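Local coordinates for FeeM (Uncultured bacterium, PDB 2G0B), which probably transfers fatty acyl chains from an acyl carrier protein to amino acids, acting as an N-acyl amino acid synthase, at residues P75-W87 / I159-I173. Numbering follows the deposited sequence.
Sequences PMDSIYAVELAAW and IGALKHYGTVNAPAI. With NLT (N-dodecanoyl-L-tyrosine), chain I.
Polar contacts converge on Tyr80 and Lys163, where helix 77-87 lies against strand 161-165 at an axis separation of 9.0 Å and an angle of 142°. This strand is part of 157-165, an outermost strand of the mixed sheet; the family belongs to the acetyltransferase clan, consistent with a GNAT-like fold. Tyr80 OH donates to Ala161 O at 2.7 Å, and the C=O...donor angle of 174° puts the hydroxyl almost straight ahead of the carbonyl. Ala172 O also lies near the ring plane at this edge, but its angle to the hydroxyl is too poor for a hydrogen bond. Lys163, extended beyond CG, runs antiparallel alongside Tyr80, its CD and CE near CE2 of the ring, and brings NZ to 3.0 Å from Glu83 OE2, a salt bridge made through the syn lone pair. A bend in the Glu83 chain (chi2 94°) turns the carboxylate to meet it. Lys163 NZ also makes a weak bond to Ile79 O.

Ile79 places CG1 3.5 Å from Tyr165 CD1, while its CG2 approaches Lys163 CD at 3.7 Å and sits over the centre of the Tyr80 ring. Nearer the C-terminal end of the helix segment, Leu84 CD2 meets Ile159 CD1 at 3.9 Å, and Trp87 CH2 meets Ile159 CG2.

Tyr165 links this interface to the ligand: its hydroxyl bonds weakly to Pro75 O, and its CD2 approaches NLT CD1 at 3.9 Å. Strands 161-165 and 170-173 pair as an antiparallel hairpin (Lys163 N to Ala172 O, Tyr165 N to Ala170 O), with Asn169 and Ala170 both opposite Tyr165 as a G1 bulge. Pro171 O accepts from the NLT phenol. One salt bridge and the Tyr80 hydroxyl bond, together with the apolar contacts, thus hold the helix to a hairpin that lines the tyrosyl end of the product pocket, with Tyr165 between helix and ligand.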
loop_
_atom_site.group_PDB
_atom_site.type_symbol
_atom_site.label_atom_id
_atom_site.label_comp_id
_atom_site.label_asym_id
_atom_site.label_seq_id
_atom_site.Cartn_x
_atom_site.Cartn_y
_atom_site.Cartn_z
ATOM N N PRO A 75 11.223 -2.292 -1.915
ATOM C CA PRO A 75 11.680 -1.692 -0.644
ATOM C C PRO A 75 11.764 -2.706 0.487
ATOM O O PRO A 75 12.610 -2.552 1.363
ATOM C CB PRO A 75 10.609 -0.663 -0.339
ATOM C CG PRO A 75 10.092 -0.289 -1.639
ATOM C CD PRO A 75 10.114 -1.527 -2.503
ATOM N N MET A 76 10.918 -3.741 0.432
ATOM C CA MET A 76 10.940 -4.869 1.373
ATOM C C MET A 76 12.300 -5.548 1.488
ATOM O O MET A 76 12.631 -6.087 2.541
ATOM C CB MET A 76 9.941 -5.924 0.933
ATOM C CG MET A 76 8.673 -5.941 1.707
ATOM S SD MET A 76 7.509 -7.001 0.910
ATOM C CE MET A 76 7.037 -7.962 2.209
ATOM N N ASP A 77 13.074 -5.530 0.395
ATOM C CA ASP A 77 14.340 -6.272 0.292
ATOM C C ASP A 77 15.348 -5.993 1.409
ATOM O O ASP A 77 16.128 -6.872 1.775
ATOM C CB ASP A 77 15.003 -6.025 -1.069
ATOM C CG ASP A 77 14.234 -6.646 -2.219
ATOM O OD1 ASP A 77 13.130 -7.183 -1.983
ATOM O OD2 ASP A 77 14.658 -6.645 -3.399
ATOM N N SER A 78 15.327 -4.776 1.952
ATOM C CA SER A 78 16.259 -4.400 3.014
ATOM C C SER A 78 16.000 -5.182 4.309
ATOM O O SER A 78 16.891 -5.321 5.142
ATOM C CB SER A 78 16.221 -2.885 3.268
ATOM O OG SER A 78 15.009 -2.495 3.881
ATOM N N ILE A 79 14.791 -5.727 4.438
ATOM C CA ILE A 79 14.375 -6.429 5.645
ATOM C C ILE A 79 13.897 -7.858 5.364
ATOM O O ILE A 79 14.227 -8.788 6.111
ATOM C CB ILE A 79 13.264 -5.605 6.389
ATOM C CG1 ILE A 79 13.835 -4.287 6.925
ATOM C CG2 ILE A 79 12.671 -6.385 7.541
ATOM C CD1 ILE A 79 15.131 -4.420 7.814
ATOM N N TYR A 80 13.147 -8.035 4.279
ATOM C CA TYR A 80 12.500 -9.312 4.005
ATOM C C TYR A 80 12.918 -9.965 2.687
ATOM O O TYR A 80 12.122 -10.665 2.069
ATOM C CB TYR A 80 10.978 -9.146 4.024
ATOM C CG TYR A 80 10.412 -8.712 5.345
ATOM C CD1 TYR A 80 9.762 -7.487 5.474
ATOM C CD2 TYR A 80 10.496 -9.536 6.462
ATOM C CE1 TYR A 80 9.223 -7.087 6.683
ATOM C CE2 TYR A 80 9.963 -9.147 7.677
ATOM C CZ TYR A 80 9.328 -7.923 7.782
ATOM O OH TYR A 80 8.809 -7.536 8.983
ATOM N N ALA A 81 14.164 -9.757 2.272
ATOM C CA ALA A 81 14.678 -10.340 1.023
ATOM C C ALA A 81 14.545 -11.866 0.955
ATOM O O ALA A 81 13.977 -12.397 0.000
ATOM C CB ALA A 81 16.118 -9.931 0.799
ATOM N N VAL A 82 15.043 -12.560 1.982
ATOM C CA VAL A 82 15.088 -14.033 1.967
ATOM C C VAL A 82 13.718 -14.671 2.129
ATOM O O VAL A 82 13.529 -15.853 1.825
ATOM C CB VAL A 82 16.088 -14.624 3.014
ATOM C CG1 VAL A 82 17.526 -14.425 2.551
ATOM C CG2 VAL A 82 15.869 -14.020 4.390
ATOM N N GLU A 83 12.756 -13.879 2.574
ATOM C CA GLU A 83 11.385 -14.333 2.676
ATOM C C GLU A 83 10.724 -14.327 1.308
ATOM O O GLU A 83 9.718 -14.996 1.103
ATOM C CB GLU A 83 10.611 -13.451 3.657
ATOM C CG GLU A 83 10.792 -13.861 5.120
ATOM C CD GLU A 83 11.914 -13.104 5.861
ATOM O OE1 GLU A 83 12.910 -12.647 5.219
ATOM O OE2 GLU A 83 11.803 -12.988 7.105
ATOM N N LEU A 84 11.311 -13.582 0.367
ATOM C CA LEU A 84 10.763 -13.464 -0.992
ATOM C C LEU A 84 11.540 -14.287 -2.003
ATOM O O LEU A 84 11.045 -14.558 -3.103
ATOM C CB LEU A 84 10.732 -11.999 -1.449
ATOM C CG LEU A 84 9.905 -10.973 -0.678
ATOM C CD1 LEU A 84 10.063 -9.631 -1.328
ATOM C CD2 LEU A 84 8.424 -11.356 -0.609
ATOM N N ALA A 85 12.755 -14.688 -1.622
ATOM C CA ALA A 85 13.688 -15.389 -2.515
ATOM C C ALA A 85 13.119 -16.666 -3.159
ATOM O O ALA A 85 13.335 -16.915 -4.347
ATOM C CB ALA A 85 14.988 -15.687 -1.785
ATOM N N ALA A 86 12.376 -17.446 -2.374
ATOM C CA ALA A 86 11.746 -18.668 -2.855
ATOM C C ALA A 86 10.821 -18.386 -4.025
ATOM O O ALA A 86 10.901 -19.052 -5.058
ATOM C CB ALA A 86 10.987 -19.342 -1.735
ATOM N N TRP A 87 9.973 -17.366 -3.872
ATOM C CA TRP A 87 9.012 -16.979 -4.906
ATOM C C TRP A 87 9.705 -16.464 -6.162
ATOM O O TRP A 87 9.291 -16.772 -7.286
ATOM C CB TRP A 87 8.052 -15.926 -4.370
ATOM C CG TRP A 87 6.969 -16.484 -3.486
ATOM C CD1 TRP A 87 6.504 -17.772 -3.461
ATOM C CD2 TRP A 87 6.206 -15.768 -2.513
ATOM N NE1 TRP A 87 5.505 -17.899 -2.526
ATOM C CE2 TRP A 87 5.300 -16.683 -1.928
ATOM C CE3 TRP A 87 6.198 -14.440 -2.061
ATOM C CZ2 TRP A 87 4.407 -16.317 -0.919
ATOM C CZ3 TRP A 87 5.309 -14.083 -1.058
ATOM C CH2 TRP A 87 4.427 -15.018 -0.501
ATOM N N ILE A 159 4.173 -13.532 6.154
ATOM C CA ILE A 159 5.309 -14.178 5.504
ATOM C C ILE A 159 6.617 -13.774 6.140
ATOM O O ILE A 159 7.631 -14.417 5.933
ATOM C CB ILE A 159 5.325 -13.893 3.972
ATOM C CG1 ILE A 159 5.426 -12.392 3.687
ATOM C CG2 ILE A 159 4.101 -14.489 3.308
ATOM C CD1 ILE A 159 6.295 -12.061 2.526
ATOM N N GLY A 160 6.581 -12.717 6.944
ATOM C CA GLY A 160 7.765 -12.241 7.637
ATOM C C GLY A 160 7.515 -11.932 9.095
ATOM O O GLY A 160 6.430 -11.504 9.469
ATOM N N ALA A 161 8.537 -12.142 9.920
ATOM C CA ALA A 161 8.447 -11.885 11.356
ATOM C C ALA A 161 8.405 -10.390 11.682
ATOM O O ALA A 161 8.600 -9.538 10.808
ATOM C CB ALA A 161 9.584 -12.529 12.057
ATOM N N LEU A 162 8.125 -10.086 12.944
ATOM C CA LEU A 162 8.165 -8.728 13.443
ATOM C C LEU A 162 9.615 -8.277 13.587
ATOM O O LEU A 162 10.353 -8.773 14.446
ATOM C CB LEU A 162 7.420 -8.639 14.777
ATOM C CG LEU A 162 7.458 -7.343 15.593
ATOM C CD1 LEU A 162 7.065 -6.159 14.772
ATOM C CD2 LEU A 162 6.541 -7.469 16.781
ATOM N N LYS A 163 10.026 -7.361 12.719
ATOM C CA LYS A 163 11.401 -6.884 12.692
ATOM C C LYS A 163 11.425 -5.376 12.821
ATOM O O LYS A 163 10.393 -4.747 12.888
ATOM C CB LYS A 163 12.091 -7.314 11.390
ATOM C CG LYS A 163 12.284 -8.797 11.263
ATOM C CD LYS A 163 12.969 -9.167 9.968
ATOM C CE LYS A 163 12.779 -10.655 9.650
ATOM N NZ LYS A 163 13.608 -11.090 8.487
ATOM N N HIS A 164 12.614 -4.802 12.881
ATOM C CA HIS A 164 12.751 -3.366 12.851
ATOM C C HIS A 164 13.022 -2.942 11.419
ATOM O O HIS A 164 14.005 -3.367 10.812
ATOM C CB HIS A 164 13.887 -2.908 13.764
ATOM C CG HIS A 164 14.259 -1.472 13.583
ATOM N ND1 HIS A 164 13.526 -0.442 14.126
ATOM C CD2 HIS A 164 15.269 -0.892 12.897
ATOM C CE1 HIS A 164 14.079 0.711 13.797
ATOM N NE2 HIS A 164 15.135 0.466 13.047
ATOM N N TYR A 165 12.133 -2.118 10.878
ATOM C CA TYR A 165 12.281 -1.593 9.530
ATOM C C TYR A 165 13.092 -0.309 9.616
ATOM O O TYR A 165 12.567 0.734 9.997
ATOM C CB TYR A 165 10.899 -1.335 8.921
ATOM C CG TYR A 165 10.845 -1.202 7.402
ATOM C CD1 TYR A 165 11.980 -1.389 6.608
ATOM C CD2 TYR A 165 9.636 -0.884 6.759
ATOM C CE1 TYR A 165 11.912 -1.272 5.217
ATOM C CE2 TYR A 165 9.564 -0.761 5.377
ATOM C CZ TYR A 165 10.700 -0.950 4.614
ATOM O OH TYR A 165 10.624 -0.827 3.253
ATOM N N GLY A 166 14.383 -0.404 9.282
ATOM C CA GLY A 166 15.318 0.710 9.405
ATOM C C GLY A 166 14.938 1.935 8.593
ATOM O O GLY A 166 15.080 3.069 9.069
ATOM N N THR A 167 14.444 1.696 7.373
ATOM C CA THR A 167 13.956 2.744 6.476
ATOM C C THR A 167 12.984 3.688 7.185
ATOM O O THR A 167 13.102 4.917 7.084
ATOM C CB THR A 167 13.243 2.105 5.266
ATOM O OG1 THR A 167 14.093 1.120 4.675
ATOM C CG2 THR A 167 13.058 3.104 4.158
ATOM N N VAL A 168 12.058 3.103 7.935
ATOM C CA VAL A 168 10.998 3.853 8.582
ATOM C C VAL A 168 11.285 4.134 10.071
ATOM O O VAL A 168 10.640 5.002 10.675
ATOM C CB VAL A 168 9.655 3.114 8.425
ATOM C CG1 VAL A 168 8.551 3.960 8.872
ATOM C CG2 VAL A 168 9.431 2.747 6.980
ATOM N N ASN A 169 12.303 3.456 10.623
ATOM C CA ASN A 169 12.566 3.425 12.075
ATOM C C ASN A 169 11.304 3.129 12.884
ATOM O O ASN A 169 10.898 3.907 13.758
ATOM C CB ASN A 169 13.289 4.688 12.580
ATOM C CG ASN A 169 14.149 4.414 13.825
ATOM O OD1 ASN A 169 15.216 3.798 13.738
ATOM N ND2 ASN A 169 13.672 4.854 14.985
ATOM N N ALA A 170 10.673 2.010 12.542
ATOM C CA ALA A 170 9.462 1.544 13.193
ATOM C C ALA A 170 9.374 0.019 13.000
ATOM O O ALA A 170 10.013 -0.522 12.091
ATOM C CB ALA A 170 8.262 2.237 12.597
ATOM N N PRO A 171 8.634 -0.681 13.874
ATOM C CA PRO A 171 8.445 -2.134 13.729
ATOM C C PRO A 171 7.615 -2.471 12.503
ATOM O O PRO A 171 6.797 -1.642 12.076
ATOM C CB PRO A 171 7.665 -2.512 14.989
ATOM C CG PRO A 171 7.846 -1.379 15.914
ATOM C CD PRO A 171 7.962 -0.162 15.081
ATOM N N ALA A 172 7.811 -3.668 11.947
ATOM C CA ALA A 172 7.040 -4.121 10.777
ATOM C C ALA A 172 6.915 -5.642 10.709
ATOM O O ALA A 172 7.846 -6.358 11.087
ATOM C CB ALA A 172 7.668 -3.590 9.485
ATOM N N ILE A 173 5.755 -6.129 10.251
ATOM C CA ILE A 173 5.624 -7.526 9.806
ATOM C C ILE A 173 5.327 -7.555 8.326
ATOM O O ILE A 173 4.743 -6.614 7.789
ATOM C CB ILE A 173 4.521 -8.335 10.598
ATOM C CG1 ILE A 173 3.195 -7.635 10.571
ATOM C CG2 ILE A 173 4.884 -8.500 12.044
ATOM C CD1 ILE A 173 2.788 -7.183 11.965
HETATM N N NLT I . 3.655 0.491 4.755
HETATM C C1 NLT I . 2.430 0.732 4.271
HETATM O OL NLT I . 2.067 1.829 3.860
HETATM C C2 NLT I . 1.471 -0.447 4.276
HETATM C C3 NLT I . 0.673 -0.572 2.971
HETATM C C4 NLT I . -0.628 -1.365 3.174
HETATM C C5 NLT I . -1.436 -1.463 1.875
HETATM C C6 NLT I . -2.536 -2.522 1.936
HETATM C C7 NLT I . -3.078 -2.855 0.544
HETATM C C8 NLT I . -4.445 -3.524 0.629
HETATM C C9 NLT I . -4.998 -3.936 -0.743
HETATM C C10 NLT I . -5.679 -5.297 -0.607
HETATM C C11 NLT I . -6.173 -5.893 -1.925
HETATM C C12 NLT I . -7.082 -7.090 -1.644
HETATM C CA NLT I . 4.692 1.506 4.945
HETATM C CB NLT I . 5.939 0.873 5.555
HETATM C CG NLT I . 5.873 0.862 7.067
HETATM C CD2 NLT I . 5.755 2.050 7.776
HETATM C CE2 NLT I . 5.695 2.032 9.158
HETATM C CZ NLT I . 5.770 0.830 9.832
HETATM C CE1 NLT I . 5.883 -0.363 9.129
HETATM C CD1 NLT I . 5.937 -0.347 7.746
HETATM O OH NLT I . 5.716 0.816 11.156
HETATM C C NLT I . 5.117 2.144 3.656
HETATM O O NLT I . 5.169 1.427 2.634
HETATM O O2 NLT I . 5.406 3.368 3.643
#